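Local structure of glutathione s-transferase S2 (Nilaparvata lugens, 5H5L) at residues B[7-12]-B[32-37]; B[18-23]-B[192-197]; B[93-98]-B[154-159]. The protein probably conjugates glutathione to electrophilic substrates as a sigma-class transferase and is also known as a glutathione-requiring prostaglandin D synthase. All coordinates share one frame; numbering follows the deposited sequence.

From the N terminus, strand 4-9 leads into helix 15-25 and then strand 30-34, and contact 1 (7-12 with 32-37) closes this beta-alpha-beta unit. Contact 2 starts on the helix between those strands and ends only at 192-197, so it crosses contact 1 along the chain and ties the thioredoxin-like domain to the last helix. The two touch where Arg19 reaches the carbonyls of Phe9 and Phe11. Contact 3 (93-98 with 154-159) opens and closes within the long span bridged by contact 2 and joins two helices of the helical domain; Trp20 and Met21 pack on its second helix. Contact 3 follows contact 1 in series without touching it.

Contact 1 (B[7-12]-B[32-37]); sequences TYFNFA and NRIERE. With GSH (glutathione), chain E.
The Phe9 ring turns its edge to Ile34, whose carbonyl O lies in the ring plane 3.7 Å from Phe9 CD1; at its other rim, CE2 and CZ run against the bound glutathione. Phe9 CD2 in turn lies over one face of the Tyr8 ring, displaced toward the rim. In the plane of that ring, at its edge, sit Phe11 O and the glutathione sulfur, with Tyr8 OH 3.2 Å from SG2, and the same hydroxyl is hydrogen-bonded to Leu14 N. Tyr8 CE2 lies over one face of the Phe11 ring, off toward its rim. The Arg33 guanidinium meets Asn10 edge-on: NH1 donates to OD1 over 3.1 Å, nearly straight at 164°, while NE of Arg33 forms a salt bridge with Asp31. These groups line one end of the parallel strand pair 4-9 and 30-34, joined through helix 15-25 as a right-handed beta-alpha-beta unit of the thioredoxin-like domain; a tyrosine hydroxyl beside the glutathione thiol is familiar from sigma-class transferases. Along the strands, Tyr8 N binds Asn32 O (3.1 Å), Ile34 N returns a weak bond to Tyr8 O, and Asn10 N reaches Ile34 O at 2.9 Å. Beyond the strands, the Glu35 chain bends at chi2 (-59°) and swings its carboxylate back, where OE2 accepts from Asn10 ND2 at 2.7 Å; with Arg33 at the amide oxygen, the two charges are likely to polarise the Asn10 amide and to fix which way it is flipped. Thr7 and Asn32 lie alongside each other, and Asn32 ND2 donates within its own amide plane to Thr7 OG1 (3.0 Å, 172°). Thr7 CG2 packs on Ile34 CG1 at 3.7 Å.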
loop_
_atom_site.group_PDB
_atom_site.type_symbol
_atom_site.label_atom_id
_atom_site.label_comp_id
_atom_site.label_asym_id
_atom_site.label_seq_id
_atom_site.Cartn_x
_atom_site.Cartn_y
_atom_site.Cartn_z
ATOM N N THR B 7 -5.498 6.453 -17.547
ATOM C CA THR B 7 -5.547 5.250 -18.351
ATOM C C THR B 7 -5.831 4.076 -17.446
ATOM O O THR B 7 -5.062 3.805 -16.521
ATOM C CB THR B 7 -4.230 5.018 -19.103
ATOM O OG1 THR B 7 -3.956 6.143 -19.932
ATOM C CG2 THR B 7 -4.286 3.756 -19.938
ATOM N N TYR B 8 -6.900 3.352 -17.755
ATOM C CA TYR B 8 -7.238 2.122 -17.079
ATOM C C TYR B 8 -8.091 1.327 -18.062
ATOM O O TYR B 8 -8.385 1.789 -19.161
ATOM C CB TYR B 8 -7.959 2.393 -15.742
ATOM C CG TYR B 8 -8.173 1.149 -14.928
ATOM C CD1 TYR B 8 -7.111 0.529 -14.293
ATOM C CD2 TYR B 8 -9.435 0.585 -14.791
ATOM C CE1 TYR B 8 -7.295 -0.622 -13.562
ATOM C CE2 TYR B 8 -9.621 -0.577 -14.054
ATOM C CZ TYR B 8 -8.551 -1.167 -13.445
ATOM O OH TYR B 8 -8.702 -2.317 -12.702
ATOM N N PHE B 9 -8.433 0.112 -17.672
ATOM C CA PHE B 9 -9.310 -0.722 -18.463
ATOM C C PHE B 9 -10.729 -0.154 -18.486
ATOM O O PHE B 9 -11.086 0.774 -17.743
ATOM C CB PHE B 9 -9.319 -2.133 -17.906
ATOM C CG PHE B 9 -8.006 -2.845 -18.018
ATOM C CD1 PHE B 9 -7.488 -3.182 -19.250
ATOM C CD2 PHE B 9 -7.304 -3.208 -16.885
ATOM C CE1 PHE B 9 -6.278 -3.869 -19.357
ATOM C CE2 PHE B 9 -6.092 -3.893 -16.981
ATOM C CZ PHE B 9 -5.582 -4.216 -18.219
ATOM N N ASN B 10 -11.553 -0.727 -19.368
ATOM C CA ASN B 10 -12.952 -0.315 -19.502
ATOM C C ASN B 10 -13.815 -1.090 -18.502
ATOM O O ASN B 10 -14.637 -1.933 -18.854
ATOM C CB ASN B 10 -13.431 -0.508 -20.940
ATOM C CG ASN B 10 -14.457 0.548 -21.373
ATOM O OD1 ASN B 10 -15.222 1.082 -20.561
ATOM N ND2 ASN B 10 -14.474 0.845 -22.669
ATOM N N PHE B 11 -13.530 -0.831 -17.227
ATOM C CA PHE B 11 -14.429 -1.121 -16.117
ATOM C C PHE B 11 -13.964 -0.320 -14.902
ATOM O O PHE B 11 -13.037 0.495 -14.982
ATOM C CB PHE B 11 -14.514 -2.623 -15.829
ATOM C CG PHE B 11 -13.197 -3.298 -15.535
ATOM C CD1 PHE B 11 -12.799 -3.531 -14.228
ATOM C CD2 PHE B 11 -12.397 -3.773 -16.568
ATOM C CE1 PHE B 11 -11.601 -4.187 -13.947
ATOM C CE2 PHE B 11 -11.195 -4.435 -16.301
ATOM C CZ PHE B 11 -10.796 -4.640 -14.990
ATOM N N ALA B 12 -14.638 -0.537 -13.774
ATOM C CA ALA B 12 -14.370 0.228 -12.562
ATOM C C ALA B 12 -13.012 -0.140 -11.980
ATOM O O ALA B 12 -12.059 0.630 -12.113
ATOM C CB ALA B 12 -15.483 -0.007 -11.535
ATOM N N ASN B 32 -9.323 7.820 -20.269
ATOM C CA ASN B 32 -8.801 6.948 -21.321
ATOM C C ASN B 32 -8.980 5.480 -20.943
ATOM O O ASN B 32 -8.231 4.950 -20.114
ATOM C CB ASN B 32 -7.329 7.296 -21.571
ATOM C CG ASN B 32 -6.736 6.529 -22.722
ATOM O OD1 ASN B 32 -7.350 6.413 -23.784
ATOM N ND2 ASN B 32 -5.535 5.980 -22.518
ATOM N N ARG B 33 -9.955 4.804 -21.577
ATOM C CA ARG B 33 -10.318 3.422 -21.267
ATOM C C ARG B 33 -9.784 2.438 -22.300
ATOM O O ARG B 33 -9.844 2.686 -23.507
ATOM C CB ARG B 33 -11.840 3.260 -21.159
ATOM C CG ARG B 33 -12.452 4.072 -20.033
ATOM C CD ARG B 33 -13.995 4.039 -19.980
ATOM N NE ARG B 33 -14.418 4.517 -18.667
ATOM C CZ ARG B 33 -14.975 3.788 -17.701
ATOM N NH1 ARG B 33 -15.269 2.501 -17.840
ATOM N NH2 ARG B 33 -15.219 4.374 -16.555
ATOM N N ILE B 34 -9.311 1.295 -21.813
ATOM C CA ILE B 34 -8.587 0.315 -22.608
ATOM C C ILE B 34 -9.392 -0.963 -22.671
ATOM O O ILE B 34 -9.829 -1.479 -21.633
ATOM C CB ILE B 34 -7.202 0.003 -22.012
ATOM C CG1 ILE B 34 -6.440 1.282 -21.751
ATOM C CG2 ILE B 34 -6.412 -0.918 -22.940
ATOM C CD1 ILE B 34 -6.216 2.131 -22.983
ATOM N N GLU B 35 -9.524 -1.504 -23.880
ATOM C CA GLU B 35 -10.124 -2.814 -24.062
ATOM C C GLU B 35 -9.099 -3.920 -23.826
ATOM O O GLU B 35 -7.914 -3.791 -24.150
ATOM C CB GLU B 35 -10.713 -2.944 -25.464
ATOM C CG GLU B 35 -11.839 -1.957 -25.774
ATOM C CD GLU B 35 -13.036 -2.066 -24.822
ATOM O OE1 GLU B 35 -13.438 -3.199 -24.443
ATOM O OE2 GLU B 35 -13.562 -0.994 -24.442
ATOM N N ARG B 36 -9.592 -5.027 -23.265
ATOM C CA ARG B 36 -8.743 -6.162 -22.904
ATOM C C ARG B 36 -8.002 -6.692 -24.117
ATOM O O ARG B 36 -6.914 -7.270 -23.996
ATOM C CB ARG B 36 -9.603 -7.273 -22.290
ATOM C CG ARG B 36 -10.864 -6.755 -21.554
ATOM C CD ARG B 36 -11.194 -7.529 -20.294
ATOM N NE ARG B 36 -10.156 -7.339 -19.279
ATOM C CZ ARG B 36 -9.481 -8.314 -18.674
ATOM N NH1 ARG B 36 -9.738 -9.593 -18.942
ATOM N NH2 ARG B 36 -8.549 -8.007 -17.776
ATOM N N GLU B 37 -8.610 -6.512 -25.290
ATOM C CA GLU B 37 -8.023 -6.908 -26.567
ATOM C C GLU B 37 -6.748 -6.124 -26.860
ATOM O O GLU B 37 -5.787 -6.678 -27.401
ATOM C CB GLU B 37 -9.056 -6.706 -27.682
ATOM C CG GLU B 37 -10.080 -5.581 -27.374
ATOM C CD GLU B 37 -11.107 -5.334 -28.437
ATOM O OE1 GLU B 37 -10.752 -5.294 -29.635
ATOM O OE2 GLU B 37 -12.290 -5.169 -28.050
HETATM N N1 GSH E . -0.716 -1.610 -6.663
HETATM C CA1 GSH E . -1.253 -1.260 -7.973
HETATM C C1 GSH E . -2.311 -0.158 -7.799
HETATM O O11 GSH E . -2.972 -0.092 -6.712
HETATM O O12 GSH E . -2.541 0.680 -8.722
HETATM C CB1 GSH E . -1.967 -2.497 -8.584
HETATM C CG1 GSH E . -2.285 -2.170 -10.035
HETATM C CD1 GSH E . -2.858 -3.445 -10.735
HETATM O OE1 GSH E . -2.907 -4.489 -10.180
HETATM N N2 GSH E . -3.339 -3.314 -12.114
HETATM C CA2 GSH E . -3.898 -4.488 -12.773
HETATM C C2 GSH E . -3.206 -4.676 -14.111
HETATM O O2 GSH E . -2.665 -3.760 -14.633
HETATM C CB2 GSH E . -5.361 -4.206 -13.030
HETATM S SG2 GSH E . -6.227 -3.877 -11.499
HETATM N N3 GSH E . -3.270 -5.981 -14.750
HETATM C CA3 GSH E . -2.652 -6.174 -16.058
HETATM C C3 GSH E . -1.324 -6.892 -15.911
HETATM O O31 GSH E . -0.868 -7.179 -14.780
HETATM O O32 GSH E . -0.710 -7.187 -16.949
#

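Contact 2 (B[18-23]-B[192-197])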
loop_
_atom_site.group_PDB
_atom_site.type_symbol
_atom_site.label_atom_id
_atom_site.label_comp_id
_atom_site.label_asym_id
_atom_site.label_seq_id
_atom_site.Cartn_x
_atom_site.Cartn_y
_atom_site.Cartn_z
ATOM N N ILE B 18 -9.884 6.660 -8.596
ATOM C CA ILE B 18 -9.306 7.885 -9.131
ATOM C C ILE B 18 -10.364 8.695 -9.875
ATOM O O ILE B 18 -10.448 9.922 -9.731
ATOM C CB ILE B 18 -8.106 7.540 -10.031
ATOM C CG1 ILE B 18 -7.005 6.839 -9.220
ATOM C CG2 ILE B 18 -7.539 8.807 -10.654
ATOM C CD1 ILE B 18 -5.999 6.107 -10.042
ATOM N N ARG B 19 -11.213 8.022 -10.658
ATOM C CA ARG B 19 -12.308 8.735 -11.318
ATOM C C ARG B 19 -13.217 9.419 -10.303
ATOM O O ARG B 19 -13.617 10.580 -10.491
ATOM C CB ARG B 19 -13.111 7.768 -12.197
ATOM C CG ARG B 19 -12.339 7.134 -13.359
ATOM C CD ARG B 19 -13.098 5.950 -13.963
ATOM N NE ARG B 19 -12.387 5.251 -15.032
ATOM C CZ ARG B 19 -12.317 3.934 -15.158
ATOM N NH1 ARG B 19 -12.898 3.131 -14.271
ATOM N NH2 ARG B 19 -11.642 3.401 -16.167
ATOM N N TRP B 20 -13.564 8.721 -9.213
ATOM C CA TRP B 20 -14.414 9.351 -8.210
ATOM C C TRP B 20 -13.723 10.534 -7.567
ATOM O O TRP B 20 -14.357 11.558 -7.314
ATOM C CB TRP B 20 -14.840 8.364 -7.110
ATOM C CG TRP B 20 -15.847 7.328 -7.544
ATOM C CD1 TRP B 20 -16.140 6.962 -8.819
ATOM C CD2 TRP B 20 -16.690 6.522 -6.693
ATOM N NE1 TRP B 20 -17.104 5.976 -8.823
ATOM C CE2 TRP B 20 -17.451 5.691 -7.530
ATOM C CE3 TRP B 20 -16.854 6.415 -5.311
ATOM C CZ2 TRP B 20 -18.357 4.778 -7.044
ATOM C CZ3 TRP B 20 -17.766 5.502 -4.825
ATOM C CH2 TRP B 20 -18.518 4.711 -5.691
ATOM N N MET B 21 -12.430 10.408 -7.251
ATOM C CA MET B 21 -11.722 11.528 -6.624
ATOM C C MET B 21 -11.644 12.726 -7.566
ATOM O O MET B 21 -11.811 13.879 -7.144
ATOM C CB MET B 21 -10.320 11.091 -6.195
ATOM C CG MET B 21 -10.279 10.206 -4.941
ATOM S SD MET B 21 -11.117 10.918 -3.537
ATOM C CE MET B 21 -10.242 12.414 -3.314
ATOM N N LEU B 22 -11.392 12.477 -8.833
ATOM C CA LEU B 22 -11.325 13.588 -9.783
ATOM C C LEU B 22 -12.703 14.221 -9.958
ATOM O O LEU B 22 -12.820 15.450 -10.043
ATOM C CB LEU B 22 -10.778 13.096 -11.115
ATOM C CG LEU B 22 -9.289 12.711 -11.135
ATOM C CD1 LEU B 22 -8.994 12.001 -12.393
ATOM C CD2 LEU B 22 -8.442 13.956 -11.043
ATOM N N SER B 23 -13.753 13.397 -9.912
ATOM C CA SER B 23 -15.123 13.917 -9.966
ATOM C C SER B 23 -15.425 14.733 -8.729
ATOM O O SER B 23 -15.892 15.874 -8.822
ATOM C CB SER B 23 -16.106 12.767 -10.108
ATOM O OG SER B 23 -15.908 12.133 -11.345
ATOM N N ALA B 192 -23.315 12.178 -9.644
ATOM C CA ALA B 192 -23.255 12.566 -11.047
ATOM C C ALA B 192 -22.389 11.613 -11.851
ATOM O O ALA B 192 -22.794 11.122 -12.912
ATOM C CB ALA B 192 -22.718 13.991 -11.160
ATOM N N TRP B 193 -21.165 11.356 -11.372
ATOM C CA TRP B 193 -20.271 10.479 -12.118
ATOM C C TRP B 193 -20.902 9.120 -12.319
ATOM O O TRP B 193 -20.826 8.541 -13.404
ATOM C CB TRP B 193 -18.918 10.327 -11.399
ATOM C CG TRP B 193 -18.180 9.224 -12.020
ATOM C CD1 TRP B 193 -18.069 7.951 -11.572
ATOM C CD2 TRP B 193 -17.508 9.273 -13.271
ATOM N NE1 TRP B 193 -17.352 7.198 -12.461
ATOM C CE2 TRP B 193 -16.985 7.994 -13.514
ATOM C CE3 TRP B 193 -17.294 10.281 -14.214
ATOM C CZ2 TRP B 193 -16.270 7.690 -14.667
ATOM C CZ3 TRP B 193 -16.569 9.983 -15.341
ATOM C CH2 TRP B 193 -16.073 8.696 -15.564
ATOM N N ILE B 194 -21.517 8.589 -11.275
ATOM C CA ILE B 194 -22.148 7.283 -11.370
ATOM C C ILE B 194 -23.247 7.313 -12.424
ATOM O O ILE B 194 -23.427 6.354 -13.179
ATOM C CB ILE B 194 -22.684 6.870 -9.985
ATOM C CG1 ILE B 194 -21.501 6.579 -9.035
ATOM C CG2 ILE B 194 -23.626 5.681 -10.108
ATOM C CD1 ILE B 194 -21.874 6.602 -7.600
ATOM N N GLU B 195 -23.984 8.420 -12.496
ATOM C CA GLU B 195 -25.086 8.513 -13.448
ATOM C C GLU B 195 -24.570 8.603 -14.876
ATOM O O GLU B 195 -25.112 7.952 -15.778
ATOM C CB GLU B 195 -25.959 9.726 -13.127
ATOM C CG GLU B 195 -26.827 9.566 -11.898
ATOM C CD GLU B 195 -27.374 10.898 -11.426
ATOM O OE1 GLU B 195 -27.059 11.922 -12.073
ATOM O OE2 GLU B 195 -28.099 10.926 -10.405
ATOM N N LYS B 196 -23.529 9.405 -15.106
ATOM C CA LYS B 196 -23.051 9.621 -16.463
ATOM C C LYS B 196 -21.981 8.626 -16.883
ATOM O O LYS B 196 -21.718 8.498 -18.085
ATOM C CB LYS B 196 -22.532 11.058 -16.621
ATOM C CG LYS B 196 -21.054 11.308 -16.270
ATOM C CD LYS B 196 -20.566 12.620 -16.836
ATOM C CE LYS B 196 -19.048 12.707 -16.783
ATOM N NZ LYS B 196 -18.501 13.790 -17.655
ATOM N N ARG B 197 -21.375 7.901 -15.945
ATOM C CA ARG B 197 -20.244 7.061 -16.307
ATOM C C ARG B 197 -20.687 5.989 -17.301
ATOM O O ARG B 197 -21.859 5.594 -17.322
ATOM C CB ARG B 197 -19.627 6.392 -15.079
ATOM C CG ARG B 197 -20.527 5.341 -14.426
ATOM C CD ARG B 197 -19.880 4.756 -13.168
ATOM N NE ARG B 197 -20.744 3.809 -12.461
ATOM C CZ ARG B 197 -20.422 3.227 -11.309
ATOM N NH1 ARG B 197 -19.254 3.497 -10.727
ATOM N NH2 ARG B 197 -21.264 2.379 -10.733
#
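The aliphatic stem of Arg19 crosses the Trp193 indole at a slant, CB above one face toward the rim and CD 3.7 Å from Trp193 CZ2. The guanidinium beyond is turned nearly parallel to the indole, 15° between planes, but its polar bonds go to Glu16, Asp31 and the carbonyls of Phe9 and Phe11. Across the indole, Arg197 CB covers the opposite face, leaving Trp193 between two arginine stems. Trp20 comes next: its indole crosses that of Trp193 at about a right angle, with CD1 of Trp20 3.5 Å from CD1 of Trp193. The two five-membered rings meet obliquely, 63° between planes. Farther along the ring, Trp20 CZ2 touches Ile194 CD1 at 4.0 Å, and Arg197 NH1 lies in the ring plane at the edge, 3.8 Å from Trp20 NE1. Ser23, the last to touch, presents OG to Trp193 CB at 3.5 Å while bonding back to Arg19 O (2.9 Å), reaching that oxygen from the face opposite Ser23 N. The axes of 18-23 and 192-196 run at 123° to each other, where helix 15-25 meets helix 188-196 and the thioredoxin-like domain joins the end of the helical domain. No hydrogen bond passes directly between the segments. Instead, OE2 of Glu16, one turn earlier on helix 15-25, takes bonds from NE1 of both tryptophans and a salt bridge from Arg197, which also pairs with Glu161. The chemistry implies an interdomain joint built of indole and aliphatic surface, its two indole N-H groups both satisfied by the one carboxylate of Glu16.

Contact 3 (B[93-98]-B[154-159]); sequences DTFNDF and IYFISI. With GSH (glutathione), chain C.
Phe95 drives its side chain from helix 82-106 in among Tyr155, Phe156 and Ile159. CB leaves with CG anti to the backbone N (chi1 178°), aiming the ring at helix 151-164. Phe95 CG lies 3.8 Å from Phe156 CD1, and Phe95 CD1 approaches the same atom to 3.5 Å; Phe156 thereby sets its edge over one face of Phe95, a T-shaped pair with planes at 79°. On the other branch, Phe95 CD2 meets Tyr155 CE2 at 4.2 Å, both rings using their edges. The far end is taken by Ile159: Phe95 CZ touches its CG2 at 3.6 Å, and CE2 lies almost as near. Were Phe95 cut back to an alanine, the edge of Phe156 would probably be left without its aromatic face and a gap would open beside Tyr155 and Ile159. Next along the helix, Asn96 OD1 stands at the Tyr155 ring edge, 3.4 Å from CE2, with the amide turned 70° from the ring. Its ND2 is held by Thr65, while the Tyr155 hydroxyl bonds to glutathione-binding Ser64 at the start of helix 64-75 and to Arg99 on helix 82-106. On a different side of helix 82-106, Asp97 grips the amino group of the glutathione held mainly by the second subunit: N1 donates to OD1 and to OD2, each at 3.0 Å. Asp97 OD2 also accepts from Gln63 of the second subunit. Neighbouring helices with an aromatic core on one side and a residue completing the partner's glutathione site on the other belong to the helical domain of the dimeric sigma-class glutathione transferase fold.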
loop_
_atom_site.group_PDB
_atom_site.type_symbol
_atom_site.label_atom_id
_atom_site.label_comp_id
_atom_site.label_asym_id
_atom_site.label_seq_id
_atom_site.Cartn_x
_atom_site.Cartn_y
_atom_site.Cartn_z
ATOM N N ASP B 93 -4.471 0.565 3.885
ATOM C CA ASP B 93 -3.494 -0.485 3.690
ATOM C C ASP B 93 -4.073 -1.829 4.144
ATOM O O ASP B 93 -3.848 -2.860 3.512
ATOM C CB ASP B 93 -2.197 -0.175 4.442
ATOM C CG ASP B 93 -1.236 0.772 3.645
ATOM O OD1 ASP B 93 -1.556 1.197 2.530
ATOM O OD2 ASP B 93 -0.137 1.065 4.154
ATOM N N THR B 94 -4.853 -1.821 5.220
ATOM C CA THR B 94 -5.503 -3.041 5.668
ATOM C C THR B 94 -6.531 -3.510 4.647
ATOM O O THR B 94 -6.598 -4.701 4.333
ATOM C CB THR B 94 -6.119 -2.794 7.044
ATOM O OG1 THR B 94 -5.034 -2.599 7.960
ATOM C CG2 THR B 94 -6.949 -3.970 7.507
ATOM N N PHE B 95 -7.337 -2.591 4.116
ATOM C CA PHE B 95 -8.260 -2.928 3.041
ATOM C C PHE B 95 -7.505 -3.525 1.856
ATOM O O PHE B 95 -7.969 -4.476 1.219
ATOM C CB PHE B 95 -9.033 -1.684 2.606
ATOM C CG PHE B 95 -9.973 -1.914 1.482
ATOM C CD1 PHE B 95 -11.031 -2.777 1.620
ATOM C CD2 PHE B 95 -9.824 -1.227 0.290
ATOM C CE1 PHE B 95 -11.896 -2.974 0.594
ATOM C CE2 PHE B 95 -10.707 -1.425 -0.767
ATOM C CZ PHE B 95 -11.739 -2.280 -0.619
ATOM N N ASN B 96 -6.322 -2.995 1.555
ATOM C CA ASN B 96 -5.596 -3.531 0.403
ATOM C C ASN B 96 -5.046 -4.923 0.705
ATOM O O ASN B 96 -5.009 -5.759 -0.194
ATOM C CB ASN B 96 -4.494 -2.570 -0.030
ATOM C CG ASN B 96 -5.054 -1.323 -0.754
ATOM O OD1 ASN B 96 -6.143 -1.346 -1.319
ATOM N ND2 ASN B 96 -4.310 -0.250 -0.723
ATOM N N ASP B 97 -4.690 -5.208 1.965
ATOM C CA ASP B 97 -4.344 -6.566 2.354
ATOM C C ASP B 97 -5.532 -7.489 2.126
ATOM O O ASP B 97 -5.386 -8.584 1.577
ATOM C CB ASP B 97 -3.950 -6.625 3.827
ATOM C CG ASP B 97 -2.564 -6.122 4.101
ATOM O OD1 ASP B 97 -1.758 -5.997 3.156
ATOM O OD2 ASP B 97 -2.282 -5.857 5.294
ATOM N N PHE B 98 -6.726 -7.050 2.530
ATOM C CA PHE B 98 -7.940 -7.826 2.263
ATOM C C PHE B 98 -8.087 -8.094 0.785
ATOM O O PHE B 98 -8.291 -9.239 0.360
ATOM C CB PHE B 98 -9.185 -7.097 2.742
ATOM C CG PHE B 98 -10.458 -7.611 2.109
ATOM C CD1 PHE B 98 -10.960 -8.858 2.452
ATOM C CD2 PHE B 98 -11.129 -6.876 1.164
ATOM C CE1 PHE B 98 -12.135 -9.342 1.873
ATOM C CE2 PHE B 98 -12.294 -7.346 0.585
ATOM C CZ PHE B 98 -12.794 -8.596 0.943
ATOM N N ILE B 154 -13.779 7.074 -0.016
ATOM C CA ILE B 154 -14.058 7.024 -1.435
ATOM C C ILE B 154 -13.345 5.859 -2.091
ATOM O O ILE B 154 -13.924 5.158 -2.914
ATOM C CB ILE B 154 -13.695 8.393 -2.023
ATOM C CG1 ILE B 154 -14.729 9.409 -1.486
ATOM C CG2 ILE B 154 -13.726 8.369 -3.534
ATOM C CD1 ILE B 154 -14.402 10.848 -1.773
ATOM N N TYR B 155 -12.097 5.610 -1.713
ATOM C CA TYR B 155 -11.378 4.464 -2.247
ATOM C C TYR B 155 -12.075 3.165 -1.854
ATOM O O TYR B 155 -12.304 2.289 -2.689
ATOM C CB TYR B 155 -9.941 4.527 -1.719
ATOM C CG TYR B 155 -8.965 3.551 -2.311
ATOM C CD1 TYR B 155 -8.143 3.928 -3.371
ATOM C CD2 TYR B 155 -8.808 2.276 -1.775
ATOM C CE1 TYR B 155 -7.204 3.055 -3.898
ATOM C CE2 TYR B 155 -7.884 1.399 -2.304
ATOM C CZ TYR B 155 -7.083 1.809 -3.373
ATOM O OH TYR B 155 -6.170 0.935 -3.898
ATOM N N PHE B 156 -12.431 3.048 -0.579
ATOM C CA PHE B 156 -13.051 1.840 -0.027
ATOM C C PHE B 156 -14.369 1.515 -0.744
ATOM O O PHE B 156 -14.562 0.399 -1.260
ATOM C CB PHE B 156 -13.226 2.106 1.471
ATOM C CG PHE B 156 -13.875 1.009 2.278
ATOM C CD1 PHE B 156 -13.290 -0.233 2.421
ATOM C CD2 PHE B 156 -15.012 1.281 3.010
ATOM C CE1 PHE B 156 -13.897 -1.217 3.238
ATOM C CE2 PHE B 156 -15.582 0.323 3.814
ATOM C CZ PHE B 156 -15.034 -0.908 3.924
ATOM N N ILE B 157 -15.263 2.491 -0.824
ATOM C CA ILE B 157 -16.602 2.283 -1.407
ATOM C C ILE B 157 -16.535 2.053 -2.907
ATOM O O ILE B 157 -17.244 1.196 -3.449
ATOM C CB ILE B 157 -17.519 3.479 -1.059
ATOM C CG1 ILE B 157 -17.753 3.590 0.433
ATOM C CG2 ILE B 157 -18.885 3.312 -1.715
ATOM C CD1 ILE B 157 -18.185 2.279 1.073
ATOM N N SER B 158 -15.665 2.781 -3.617
ATOM C CA SER B 158 -15.593 2.570 -5.059
ATOM C C SER B 158 -15.155 1.153 -5.371
ATOM O O SER B 158 -15.678 0.530 -6.301
ATOM C CB SER B 158 -14.653 3.595 -5.706
ATOM O OG SER B 158 -13.319 3.335 -5.320
ATOM N N ILE B 159 -14.217 0.602 -4.581
ATOM C CA ILE B 159 -13.755 -0.752 -4.830
ATOM C C ILE B 159 -14.764 -1.781 -4.317
ATOM O O ILE B 159 -14.985 -2.808 -4.962
ATOM C CB ILE B 159 -12.344 -0.930 -4.227
ATOM C CG1 ILE B 159 -11.354 -0.088 -5.066
ATOM C CG2 ILE B 159 -11.924 -2.374 -4.201
ATOM C CD1 ILE B 159 -9.957 -0.030 -4.549
HETATM N N1 GSH C . 0.538 -4.919 4.742
HETATM C CA1 GSH C . 1.077 -5.386 6.010
HETATM C C1 GSH C . 2.214 -4.480 6.478
HETATM O O11 GSH C . 2.484 -4.306 7.706
HETATM O O12 GSH C . 2.905 -3.950 5.567
HETATM C CB1 GSH C . 1.715 -6.783 5.777
HETATM C CG1 GSH C . 1.992 -7.376 7.147
HETATM C CD1 GSH C . 2.424 -8.856 6.986
HETATM O OE1 GSH C . 2.380 -9.417 5.949
HETATM N N2 GSH C . 2.902 -9.465 8.218
HETATM C CA2 GSH C . 3.384 -10.827 8.284
HETATM C C2 GSH C . 2.698 -11.560 9.434
HETATM O O2 GSH C . 2.294 -10.989 10.389
HETATM C CB2 GSH C . 4.844 -10.767 8.677
HETATM S SG2 GSH C . 5.882 -9.780 7.576
HETATM N N3 GSH C . 2.646 -13.007 9.334
HETATM C CA3 GSH C . 2.097 -13.814 10.405
HETATM C C3 GSH C . 0.679 -14.226 10.097
HETATM O O31 GSH C . 0.143 -15.032 10.891
HETATM O O32 GSH C . 0.082 -13.771 9.085
#